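Local coordinates for NikO protein (Streptomyces tendae, PDB 4FQD) that transfers enolpyruvyl groups as a member of the MurA-like EPSP synthase family and is essential in nikkomycin biosynthesis, at residues 38-43 and 51-56; 180-183 and 189-192; 198-203 and 241-246; 217-222 and 260-265; 223-228 and 235-240. The protein carries 4 engineered substitutions. One frame throughout, in Å; residues are numbered along the deposited sequence.

Contact 1 of 5, residues 38-43 and 51-56. Engineered in segment 51-56: R52 (natural residue Pro).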
# COMPACT_ATOMS: atom_id res chain seq x y z
N VAL A 38 -21.54 15.74 13.09
CA VAL A 38 -22.19 14.60 13.73
C VAL A 38 -21.69 14.40 15.16
O VAL A 38 -22.48 14.28 16.10
CB VAL A 38 -21.98 13.30 12.93
CG1 VAL A 38 -22.39 12.09 13.75
CG2 VAL A 38 -22.75 13.36 11.62
N THR A 39 -20.37 14.37 15.32
CA THR A 39 -19.76 14.12 16.62
C THR A 39 -19.97 15.27 17.60
O THR A 39 -20.08 15.06 18.81
CB THR A 39 -18.26 13.81 16.50
OG1 THR A 39 -17.61 14.85 15.75
CG2 THR A 39 -18.04 12.49 15.78
N THR A 40 -20.02 16.49 17.08
CA THR A 40 -20.26 17.66 17.92
C THR A 40 -21.70 17.65 18.43
O THR A 40 -21.96 17.92 19.60
CB THR A 40 -20.00 18.98 17.15
OG1 THR A 40 -18.65 19.00 16.69
CG2 THR A 40 -20.24 20.18 18.06
N VAL A 41 -22.63 17.33 17.54
CA VAL A 41 -24.04 17.21 17.90
C VAL A 41 -24.25 16.04 18.86
O VAL A 41 -25.01 16.14 19.82
CB VAL A 41 -24.92 17.04 16.65
CG1 VAL A 41 -26.32 16.57 17.03
CG2 VAL A 41 -25.00 18.35 15.87
N ALA A 42 -23.55 14.94 18.60
CA ALA A 42 -23.63 13.75 19.44
C ALA A 42 -23.18 14.07 20.86
O ALA A 42 -23.77 13.61 21.84
CB ALA A 42 -22.80 12.62 18.86
N ALA A 43 -22.11 14.86 20.97
CA ALA A 43 -21.60 15.27 22.27
C ALA A 43 -22.57 16.24 22.94
O ALA A 43 -22.70 16.26 24.17
CB ALA A 43 -20.23 15.91 22.12
N VAL A 51 -25.15 24.46 22.56
CA VAL A 51 -23.93 24.37 21.77
C VAL A 51 -24.09 25.10 20.44
O VAL A 51 -24.88 24.69 19.59
CB VAL A 51 -23.54 22.90 21.51
CG1 VAL A 51 -22.34 22.83 20.58
CG2 VAL A 51 -23.25 22.19 22.82
N ARG A 52 -23.34 26.18 20.27
CA ARG A 52 -23.39 26.96 19.04
C ARG A 52 -22.35 26.48 18.04
O ARG A 52 -21.14 26.57 18.29
CB ARG A 52 -23.21 28.45 19.32
CG ARG A 52 -23.35 29.31 18.08
CD ARG A 52 -23.20 30.79 18.39
NE ARG A 52 -23.46 31.60 17.21
CZ ARG A 52 -23.32 32.92 17.16
NH1 ARG A 52 -22.93 33.59 18.24
NH2 ARG A 52 -23.58 33.57 16.03
N ILE A 53 -22.81 25.97 16.91
CA ILE A 53 -21.93 25.41 15.90
C ILE A 53 -21.82 26.32 14.68
O ILE A 53 -22.73 26.38 13.86
CB ILE A 53 -22.41 24.02 15.45
CG1 ILE A 53 -22.68 23.12 16.66
CG2 ILE A 53 -21.40 23.38 14.51
CD1 ILE A 53 -23.23 21.76 16.31
N GLU A 54 -20.70 27.03 14.57
CA GLU A 54 -20.47 27.90 13.43
C GLU A 54 -19.85 27.12 12.28
O GLU A 54 -19.34 26.01 12.48
CB GLU A 54 -19.57 29.07 13.82
CG GLU A 54 -20.09 29.88 14.99
CD GLU A 54 -19.85 31.36 14.84
OE1 GLU A 54 -19.56 31.80 13.70
OE2 GLU A 54 -19.94 32.09 15.85
N ASN A 55 -19.91 27.69 11.08
CA ASN A 55 -19.46 27.02 9.86
C ASN A 55 -20.13 25.66 9.71
O ASN A 55 -19.48 24.66 9.42
CB ASN A 55 -17.93 26.88 9.84
CG ASN A 55 -17.40 26.48 8.48
OD1 ASN A 55 -17.95 26.85 7.44
ND2 ASN A 55 -16.32 25.70 8.47
N CYS A 56 -21.44 25.63 9.94
CA CYS A 56 -22.20 24.39 9.84
C CYS A 56 -22.71 24.19 8.42
O CYS A 56 -23.34 25.08 7.85
CB CYS A 56 -23.37 24.39 10.83
SG CYS A 56 -24.37 22.89 10.79

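Contact 2 of 5, residues 180-183 and 189-192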
# COMPACT_ATOMS: atom_id res chain seq x y z
N TYR A 180 -11.12 -3.06 17.55
CA TYR A 180 -12.12 -2.73 16.54
C TYR A 180 -11.48 -2.33 15.21
O TYR A 180 -12.03 -1.52 14.47
CB TYR A 180 -13.03 -1.61 17.06
CG TYR A 180 -13.66 -1.95 18.39
CD1 TYR A 180 -14.83 -2.70 18.45
CD2 TYR A 180 -13.09 -1.53 19.58
CE1 TYR A 180 -15.41 -3.01 19.67
CE2 TYR A 180 -13.66 -1.84 20.80
CZ TYR A 180 -14.83 -2.58 20.83
OH TYR A 180 -15.40 -2.89 22.05
N THR A 181 -10.32 -2.92 14.92
CA THR A 181 -9.65 -2.72 13.65
C THR A 181 -9.47 -4.06 12.94
O THR A 181 -9.32 -5.09 13.60
CB THR A 181 -8.26 -2.06 13.83
OG1 THR A 181 -7.40 -2.96 14.54
CG2 THR A 181 -8.38 -0.76 14.61
N ARG A 182 -9.50 -4.04 11.61
CA ARG A 182 -9.29 -5.27 10.84
C ARG A 182 -7.83 -5.72 10.95
O ARG A 182 -7.55 -6.88 11.22
CB ARG A 182 -9.67 -5.07 9.38
CG ARG A 182 -9.41 -6.30 8.52
CD ARG A 182 -9.62 -6.03 7.03
NE ARG A 182 -11.02 -5.79 6.70
CZ ARG A 182 -11.52 -4.61 6.35
NH1 ARG A 182 -10.73 -3.55 6.29
NH2 ARG A 182 -12.81 -4.49 6.06
N ASN A 183 -6.91 -4.78 10.73
CA ASN A 183 -5.49 -5.06 10.84
C ASN A 183 -4.87 -4.28 12.00
O ASN A 183 -4.87 -3.05 11.99
CB ASN A 183 -4.77 -4.73 9.53
CG ASN A 183 -3.36 -5.29 9.49
OD1 ASN A 183 -2.42 -4.68 10.01
ND2 ASN A 183 -3.20 -6.45 8.86
N GLY A 189 -9.55 -0.18 9.97
CA GLY A 189 -10.76 -0.98 9.94
C GLY A 189 -12.01 -0.13 9.84
O GLY A 189 -11.99 1.06 10.18
N PRO A 190 -13.11 -0.73 9.37
CA PRO A 190 -14.38 -0.01 9.20
C PRO A 190 -15.08 0.26 10.54
O PRO A 190 -15.96 1.13 10.60
CB PRO A 190 -15.22 -0.98 8.36
CG PRO A 190 -14.69 -2.32 8.72
CD PRO A 190 -13.21 -2.14 8.95
N CYS A 191 -14.68 -0.45 11.59
CA CYS A 191 -15.30 -0.31 12.91
C CYS A 191 -14.44 0.56 13.83
O CYS A 191 -14.83 0.86 14.96
CB CYS A 191 -15.52 -1.69 13.53
SG CYS A 191 -16.52 -2.83 12.52
N TYR A 192 -13.28 0.98 13.34
CA TYR A 192 -12.31 1.71 14.14
C TYR A 192 -12.86 3.06 14.61
O TYR A 192 -13.02 3.29 15.81
CB TYR A 192 -11.01 1.91 13.36
CG TYR A 192 -9.83 2.39 14.18
CD1 TYR A 192 -9.88 2.42 15.57
CD2 TYR A 192 -8.67 2.81 13.55
CE1 TYR A 192 -8.80 2.87 16.31
CE2 TYR A 192 -7.58 3.25 14.28
CZ TYR A 192 -7.66 3.28 15.66
OH TYR A 192 -6.57 3.72 16.38
O HOH W 1 -12.54 -2.27 12.11

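Contact 3 of 5, residues 198-203 and 241-246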
# COMPACT_ATOMS: atom_id res chain seq x y z
N THR A 198 -17.94 6.30 20.00
CA THR A 198 -18.89 5.75 20.97
C THR A 198 -18.26 5.64 22.35
O THR A 198 -18.86 6.06 23.35
CB THR A 198 -19.40 4.37 20.53
OG1 THR A 198 -20.04 4.47 19.25
CG2 THR A 198 -20.38 3.81 21.54
N ALA A 199 -17.06 5.07 22.41
CA ALA A 199 -16.36 4.88 23.68
C ALA A 199 -16.09 6.20 24.39
O ALA A 199 -16.20 6.29 25.61
CB ALA A 199 -15.06 4.12 23.45
N LEU A 200 -15.73 7.22 23.62
CA LEU A 200 -15.49 8.55 24.18
C LEU A 200 -16.77 9.13 24.77
O LEU A 200 -16.76 9.66 25.88
CB LEU A 200 -14.93 9.49 23.11
CG LEU A 200 -13.41 9.55 23.01
CD1 LEU A 200 -13.00 10.39 21.82
CD2 LEU A 200 -12.82 10.13 24.29
N LEU A 201 -17.86 9.02 24.03
CA LEU A 201 -19.16 9.50 24.49
C LEU A 201 -19.60 8.75 25.74
O LEU A 201 -20.06 9.36 26.70
CB LEU A 201 -20.21 9.36 23.38
CG LEU A 201 -20.06 10.30 22.19
CD1 LEU A 201 -21.04 9.92 21.08
CD2 LEU A 201 -20.28 11.75 22.62
N MET A 202 -19.45 7.43 25.71
CA MET A 202 -19.82 6.59 26.85
C MET A 202 -18.97 6.91 28.07
O MET A 202 -19.45 6.87 29.20
CB MET A 202 -19.68 5.11 26.49
CG MET A 202 -20.70 4.61 25.48
SD MET A 202 -22.40 4.80 26.05
CE MET A 202 -22.40 3.76 27.50
N GLY A 203 -17.70 7.23 27.83
CA GLY A 203 -16.78 7.55 28.91
C GLY A 203 -17.15 8.84 29.63
O GLY A 203 -16.91 8.98 30.83
N GLU A 241 -0.64 7.30 22.75
CA GLU A 241 -1.68 6.35 22.40
C GLU A 241 -2.63 6.07 23.56
O GLU A 241 -3.35 5.07 23.56
CB GLU A 241 -1.05 5.03 21.92
CG GLU A 241 -0.11 5.18 20.73
CD GLU A 241 -0.83 5.53 19.44
OE1 GLU A 241 -2.08 5.46 19.42
OE2 GLU A 241 -0.15 5.88 18.45
N THR A 242 -2.63 6.95 24.55
CA THR A 242 -3.45 6.75 25.74
C THR A 242 -4.33 7.95 26.06
O THR A 242 -3.83 9.03 26.38
CB THR A 242 -2.59 6.42 26.98
OG1 THR A 242 -1.82 5.24 26.73
CG2 THR A 242 -3.47 6.20 28.20
N TRP A 243 -5.64 7.75 25.99
CA TRP A 243 -6.60 8.78 26.34
C TRP A 243 -7.37 8.38 27.59
O TRP A 243 -7.93 7.28 27.66
CB TRP A 243 -7.57 9.05 25.19
CG TRP A 243 -6.93 9.73 24.02
CD1 TRP A 243 -5.61 10.06 23.88
CD2 TRP A 243 -7.58 10.18 22.82
NE1 TRP A 243 -5.40 10.68 22.67
CE2 TRP A 243 -6.60 10.76 22.00
CE3 TRP A 243 -8.90 10.14 22.36
CZ2 TRP A 243 -6.89 11.30 20.75
CZ3 TRP A 243 -9.19 10.67 21.12
CH2 TRP A 243 -8.19 11.24 20.33
N VAL A 244 -7.40 9.27 28.58
CA VAL A 244 -8.07 8.99 29.84
C VAL A 244 -9.25 9.93 30.06
O VAL A 244 -9.08 11.15 30.09
CB VAL A 244 -7.09 9.10 31.03
CG1 VAL A 244 -7.83 8.90 32.34
CG2 VAL A 244 -5.96 8.10 30.88
N ILE A 245 -10.43 9.36 30.23
CA ILE A 245 -11.63 10.16 30.49
C ILE A 245 -12.09 10.00 31.93
O ILE A 245 -12.64 8.97 32.31
CB ILE A 245 -12.80 9.77 29.56
CG1 ILE A 245 -12.37 9.80 28.10
CG2 ILE A 245 -13.99 10.68 29.80
CD1 ILE A 245 -12.09 8.43 27.52
N HIS A 246 -11.85 11.02 32.74
CA HIS A 246 -12.34 11.03 34.11
C HIS A 246 -13.81 11.43 34.12
O HIS A 246 -14.15 12.59 34.38
CB HIS A 246 -11.51 11.98 34.98
CG HIS A 246 -10.04 11.67 34.96
ND1 HIS A 246 -9.50 10.59 35.62
CD2 HIS A 246 -9.01 12.31 34.37
CE1 HIS A 246 -8.19 10.57 35.43
NE2 HIS A 246 -7.87 11.61 34.67

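Contact 4 of 5, residues 217-222 and 260-265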
# COMPACT_ATOMS: atom_id res chain seq x y z
N LEU A 217 -7.56 9.23 15.15
CA LEU A 217 -6.85 10.50 15.33
C LEU A 217 -7.28 11.65 14.43
O LEU A 217 -6.77 12.77 14.56
CB LEU A 217 -5.34 10.27 15.18
CG LEU A 217 -4.72 9.31 16.20
CD1 LEU A 217 -3.28 9.01 15.84
CD2 LEU A 217 -4.82 9.90 17.60
N LYS A 218 -8.21 11.40 13.51
CA LYS A 218 -8.68 12.45 12.61
C LYS A 218 -9.54 13.46 13.37
O LYS A 218 -10.08 13.14 14.43
CB LYS A 218 -9.46 11.83 11.45
CG LYS A 218 -8.64 10.88 10.59
CD LYS A 218 -7.40 11.58 10.04
CE LYS A 218 -6.59 10.66 9.14
NZ LYS A 218 -7.34 10.27 7.92
N PRO A 219 -9.68 14.69 12.83
CA PRO A 219 -10.51 15.73 13.46
C PRO A 219 -11.93 15.25 13.75
O PRO A 219 -12.61 15.82 14.60
CB PRO A 219 -10.55 16.83 12.39
CG PRO A 219 -9.26 16.69 11.68
CD PRO A 219 -8.97 15.21 11.64
N ASP A 220 -12.34 14.22 13.02
CA ASP A 220 -13.58 13.50 13.26
C ASP A 220 -13.77 13.23 14.75
O ASP A 220 -14.83 13.50 15.32
CB ASP A 220 -13.54 12.18 12.50
CG ASP A 220 -14.89 11.73 12.01
OD1 ASP A 220 -15.91 12.18 12.59
OD2 ASP A 220 -14.94 10.94 11.06
N VAL A 221 -12.72 12.71 15.37
CA VAL A 221 -12.72 12.39 16.79
C VAL A 221 -12.09 13.52 17.61
O VAL A 221 -12.58 13.87 18.68
CB VAL A 221 -11.95 11.07 17.06
CG1 VAL A 221 -11.65 10.90 18.53
CG2 VAL A 221 -12.74 9.89 16.53
N THR A 222 -11.02 14.09 17.07
CA THR A 222 -10.27 15.16 17.75
C THR A 222 -11.15 16.34 18.16
O THR A 222 -11.05 16.82 19.29
CB THR A 222 -9.10 15.66 16.87
OG1 THR A 222 -8.00 14.74 16.97
CG2 THR A 222 -8.63 17.04 17.31
N THR A 260 -16.38 26.48 15.99
CA THR A 260 -16.38 26.67 14.55
C THR A 260 -15.82 25.43 13.86
O THR A 260 -14.65 25.09 14.04
CB THR A 260 -15.53 27.89 14.15
OG1 THR A 260 -16.01 29.05 14.83
CG2 THR A 260 -15.60 28.12 12.65
N LEU A 261 -16.67 24.75 13.09
CA LEU A 261 -16.29 23.50 12.45
C LEU A 261 -15.11 23.64 11.50
O LEU A 261 -14.96 24.64 10.81
CB LEU A 261 -17.47 22.89 11.69
CG LEU A 261 -18.62 22.32 12.52
CD1 LEU A 261 -19.66 21.67 11.62
CD2 LEU A 261 -18.10 21.32 13.54
N ILE A 262 -14.26 22.61 11.49
CA ILE A 262 -13.18 22.51 10.52
C ILE A 262 -13.81 22.33 9.13
O ILE A 262 -14.82 21.64 8.99
CB ILE A 262 -12.24 21.34 10.87
CG1 ILE A 262 -11.03 21.28 9.93
CG2 ILE A 262 -12.99 20.01 10.86
CD1 ILE A 262 -10.00 20.25 10.33
N PRO A 263 -13.25 23.00 8.11
CA PRO A 263 -13.75 22.85 6.74
C PRO A 263 -13.79 21.38 6.32
O PRO A 263 -12.92 20.61 6.71
CB PRO A 263 -12.72 23.61 5.91
CG PRO A 263 -12.24 24.68 6.83
CD PRO A 263 -12.22 24.06 8.20
N ASP A 264 -14.81 21.01 5.54
CA ASP A 264 -15.01 19.63 5.13
C ASP A 264 -13.78 19.09 4.40
O ASP A 264 -13.38 19.61 3.36
CB ASP A 264 -16.25 19.50 4.25
CG ASP A 264 -16.71 18.06 4.09
OD1 ASP A 264 -16.11 17.33 3.27
OD2 ASP A 264 -17.66 17.66 4.79
N LEU A 265 -13.18 18.04 4.97
CA LEU A 265 -11.93 17.49 4.47
C LEU A 265 -12.04 16.97 3.05
O LEU A 265 -11.19 17.24 2.20
CB LEU A 265 -11.43 16.38 5.40
CG LEU A 265 -11.30 16.74 6.88
CD1 LEU A 265 -10.71 15.58 7.67
CD2 LEU A 265 -10.47 17.99 7.06

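Contact 5 of 5, residues 223-228 and 235-240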
# COMPACT_ATOMS: atom_id res chain seq x y z
N ASP A 223 -12.01 16.78 17.25
CA ASP A 223 -12.87 17.92 17.52
C ASP A 223 -13.94 17.61 18.57
O ASP A 223 -14.35 18.49 19.32
CB ASP A 223 -13.51 18.45 16.24
CG ASP A 223 -12.51 19.13 15.32
OD1 ASP A 223 -11.42 19.51 15.81
OD2 ASP A 223 -12.81 19.29 14.12
N MET A 224 -14.40 16.36 18.61
CA MET A 224 -15.39 15.96 19.61
C MET A 224 -14.78 16.00 21.01
O MET A 224 -15.47 16.32 21.98
CB MET A 224 -15.95 14.57 19.31
CG MET A 224 -17.11 14.18 20.21
SD MET A 224 -17.80 12.54 19.89
CE MET A 224 -16.44 11.49 20.40
N VAL A 225 -13.49 15.68 21.10
CA VAL A 225 -12.76 15.76 22.35
C VAL A 225 -12.77 17.19 22.88
O VAL A 225 -13.02 17.43 24.06
CB VAL A 225 -11.30 15.29 22.19
CG1 VAL A 225 -10.48 15.65 23.42
CG2 VAL A 225 -11.26 13.79 21.92
N THR A 226 -12.53 18.14 21.98
CA THR A 226 -12.53 19.56 22.33
C THR A 226 -13.92 20.00 22.80
O THR A 226 -14.05 20.76 23.76
CB THR A 226 -12.08 20.44 21.15
OG1 THR A 226 -10.77 20.04 20.74
CG2 THR A 226 -12.07 21.91 21.54
N VAL A 227 -14.95 19.51 22.12
CA VAL A 227 -16.33 19.84 22.47
C VAL A 227 -16.69 19.30 23.85
O VAL A 227 -17.26 20.02 24.67
CB VAL A 227 -17.33 19.31 21.42
CG1 VAL A 227 -18.76 19.50 21.90
CG2 VAL A 227 -17.12 20.01 20.09
N LEU A 228 -16.36 18.04 24.09
CA LEU A 228 -16.62 17.41 25.38
C LEU A 228 -15.87 18.12 26.51
O LEU A 228 -16.42 18.31 27.60
CB LEU A 228 -16.24 15.93 25.35
CG LEU A 228 -17.24 14.99 24.67
CD1 LEU A 228 -16.73 13.56 24.67
CD2 LEU A 228 -18.60 15.08 25.36
N ILE A 235 -11.01 15.17 29.71
CA ILE A 235 -10.34 14.20 28.85
C ILE A 235 -8.84 14.48 28.79
O ILE A 235 -8.41 15.59 28.46
CB ILE A 235 -10.94 14.23 27.43
CG1 ILE A 235 -12.44 13.93 27.49
CG2 ILE A 235 -10.24 13.24 26.53
CD1 ILE A 235 -13.12 13.95 26.14
N GLU A 236 -8.04 13.47 29.10
CA GLU A 236 -6.60 13.65 29.23
C GLU A 236 -5.80 12.80 28.26
O GLU A 236 -6.05 11.61 28.11
CB GLU A 236 -6.19 13.34 30.67
CG GLU A 236 -4.71 13.27 30.92
CD GLU A 236 -4.40 12.80 32.33
OE1 GLU A 236 -5.35 12.56 33.11
OE2 GLU A 236 -3.20 12.67 32.66
N PHE A 237 -4.82 13.42 27.60
CA PHE A 237 -3.91 12.70 26.72
C PHE A 237 -2.68 12.28 27.51
O PHE A 237 -1.63 12.94 27.44
CB PHE A 237 -3.51 13.58 25.54
CG PHE A 237 -4.64 13.94 24.62
CD1 PHE A 237 -5.86 13.27 24.69
CD2 PHE A 237 -4.49 14.94 23.68
CE1 PHE A 237 -6.90 13.60 23.84
CE2 PHE A 237 -5.52 15.28 22.83
CZ PHE A 237 -6.73 14.61 22.91
N ALA A 238 -2.80 11.20 28.27
CA ALA A 238 -1.72 10.70 29.13
C ALA A 238 -0.49 10.29 28.33
O ALA A 238 0.64 10.55 28.74
CB ALA A 238 -2.21 9.54 29.97
N GLY A 239 -0.71 9.65 27.19
CA GLY A 239 0.37 9.25 26.31
C GLY A 239 0.01 9.49 24.86
O GLY A 239 -1.10 9.94 24.57
N PRO A 240 0.94 9.19 23.95
CA PRO A 240 0.69 9.32 22.51
C PRO A 240 -0.47 8.43 22.07
O PRO A 240 -1.18 8.76 21.12
CB PRO A 240 2.00 8.84 21.88
CG PRO A 240 3.03 9.06 22.93
CD PRO A 240 2.33 8.79 24.23

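Contact 1 of 5, residues 38-43 and 51-56
T40 and V41 of helix 34-44 pack against V51 and I53 of strand 50-54, an apolar contact between a helix and the strand that follows it in the chain, part of one helix-on-sheet layer of the beta/alpha inverse barrel. The two elements run almost exactly opposite, at 171°, with their axes 9.9 Å apart, and no hydrogen bond links the two segments. What joins them is a small set of methyl and methylene groups, all on buried residues. I53 and T40 carry it in nearly equal measure. I53 CG1 leaves anti to the carbonyl carbon (chi1 -51°) and the chain then runs on extended, which drives CD1 out from the strand at the helix. There T40 comes to meet it tip to tip: T40 CG2 lies 3.8 Å from I53 CD1. The same isoleucine methyl has a second neighbour on the helix, with V41 CG2 3.9 Å from I53 CD1, but V41 arrives across the isoleucine at roughly a right angle. V51, two residues earlier on the strand, touches the threonine methyl more loosely, its CG1 being 4.2 Å from T40 CG2. The rotamer that sets T40 CG2 anti to its backbone N and toward the strand leaves OG1 beside the backbone, bonded to the S36 carbonyl. Among the surrounding elements, V41 also reaches L65 and F69 of helix 60-71 and F85 of strand 84-88, T40 touches V259 of strand 257-260, and backbone bonds tie strand 50-54 to both of those flanking strands.

Contact 2 of 5, residues 180-183 and 189-192
T181 and Y192 make the closest side-chain contact between two irregular segments of one loop, the connection from strand 174-176 to helix 192-204, in which R182 and N183 form the doubled side of a classic beta bulge. The threonine methyl sits over a face of the tyrosine ring as a CH-pi contact: T181 CG2 is 3.6 Å from the centroid of the Y192 ring, 17° off the normal. Turning CG anti to the backbone N (chi1 -167°) lays the Y192 ring alongside T181, and its hydroxyl is fixed beyond the contact by the H214 carbonyl and by R337. Replacing Y192 with an alanine would probably leave the T181 methyl without its aromatic surface and the H214 carbonyl without its hydroxyl partner. The backbones are equally close-set next door: with G189 having no side chain, they can approach until G189 CA lies 4.2 Å from T181 CA. Packing is looser on the solvent side. R182 is exposed, and its chain bends at chi3 (-69°) to bring the guanidinium across the proline, so that P190 CD lies over one guanidinium face, 3.7 Å from R182 NH2. Nothing polar fastens that pair. N183 meanwhile turns to the second subunit, bonding to the carbonyl of D385 there. Although Y180 O and Y192 N are only 3.0 Å apart, their angle is too poor for a hydrogen bond; a water lies between the segments, its leg to Y180 O short and less certain, and accepts from C191 N at 2.9 Å.

Contact 3 of 5, residues 198-203 and 241-246
L200 and G203 of helix 192-204 rest on W243 and I245 of strand 242-248, a buried helix-on-sheet contact. The helix belongs to a beta-alpha-beta crossover between the parallel strands 174-176 and 209-213, and strand 242-248 is the next one across the sheet; helix and strand run 30° apart, with axes 9.0 Å from each other. T198 faces helix 142-149 and bonds through OG1 to the carbonyl of G194. From L200 comes the main contact, its two methyls dividing between two partners. One meets the indole at its edge, near the ring plane, with L200 CD1 3.9 Å from W243 CZ3. The L200 and I245 side chains cross at about a right angle, L200 CD2 being 3.7 Å from I245 CD1. Cutting L200 back to an alanine is likely to open a gap here, costing the W243 edge and I245 CD1 the leucine methyls they pack on. L201 turns to A42 and A43 of helix 34-44, and M202 to M148. G203 N bonds to A199 O at 2.8 Å, and at this glycine the helix backbone itself forms the surface: the CA of G203 comes within 6.0 Å of the CA of I245. In I245, chi1 of -53° puts CG1 beside the backbone N and leaves CG2 anti to it; that methyl settles against the glycine peptide, with I245 CG2 3.5 Å from G203 O.

Contact 4 of 5, residues 217-222 and 260-265
The first turn of helix 219-231 meets the linker after strand 257-260 and the start of helix 265-278 through P219, which touches I262 and L265. Both contacts are hydrocarbon alone, near the centre of the chain. The end of I262 lies against CG and CB of the proline ring, the two side chains crossing at a slant, with P219 CG 3.9 Å from I262 CD1. Extended torsions carry that methyl so far from the linker: CG1 stands anti to the backbone N (chi1 -175°) and chi2 is also near 180°. L265 approaches another corner of the ring more loosely, P219 CD being 4.4 Å from L265 CD1. In sequence the linker leads from one sheet to another, probably crossing between the two inverse-barrel domains of this family; its backbone bonds at I262 and D264 join F33 and S31, on the segment between strand 27-29 and helix 34-44. P219 and L265 both begin helices. K218 takes the N-cap position before P219, and its carbonyl O accepts two bonds, from V221 N at 2.8 Å and T222 N at 3.0 Å. D264 caps the other helix, OD1 bonding to the N of E267, while its OD2 bonds to the N of K34.

Contact 5 of 5, residues 223-228 and 235-240
A helix laid over the outermost strand of a four-stranded sheet forms this contact: V225 and L228 of helix 219-231 face I235 and F237 of strand 235-239, which follows it after a short turn. The axes stand 9.6 Å apart at 129°, so the helix slants across the strand. A single methyl of V225 serves two partners. Its CG1, anti to the backbone N (chi1 168°), lies 3.9 Å from I235 CG2, and at the same separation V225 CG1 meets F237 CZ. The valine and the phenylalanine point at each other from opposite directions, and the methyl comes to the ring obliquely. One turn further on, L228 supports the other branch of the isoleucine, with L228 CB 3.8 Å from I235 CD1 and L228 CD1 3.9 Å from the same methyl. I235 is thus packed at both branches by residues three apart on the helix. Strand 235-239 forms a beta hairpin with strand 242-248, and A238 and G239 make a classic beta bulge opposite T242. F237, though exposed, has its ring stacked on W243 of that neighbouring strand and takes a cation-pi contact from R229, whose NH2 also bonds to the carbonyl of I235. On the helix, V225 also touches W243 and L200, while L228 reaches A43 of helix 34-44.

In the fold
Contacts 1, 3 and 5 set helices on the inner faces of two outer sheets, with mostly buried carbon. Contacts 3 and 5 share one sheet through adjacent hairpin strands, their centres about 8 Å apart, and meet contact 1 where L201 and L228 reach A43. Contacts 4 and 5 both use helix 219-231, its first turn and its middle; V221, two residues after P219, packs on L200 and W243 of contact 3. Contact 4, nearest the chain's centre, bonds to contact 1 through N55 and L261. None of the five has a direct hydrogen bond between its segments. Contact 2, partly exposed and touching none of the others, differs by its water, CH-pi contact and close backbones.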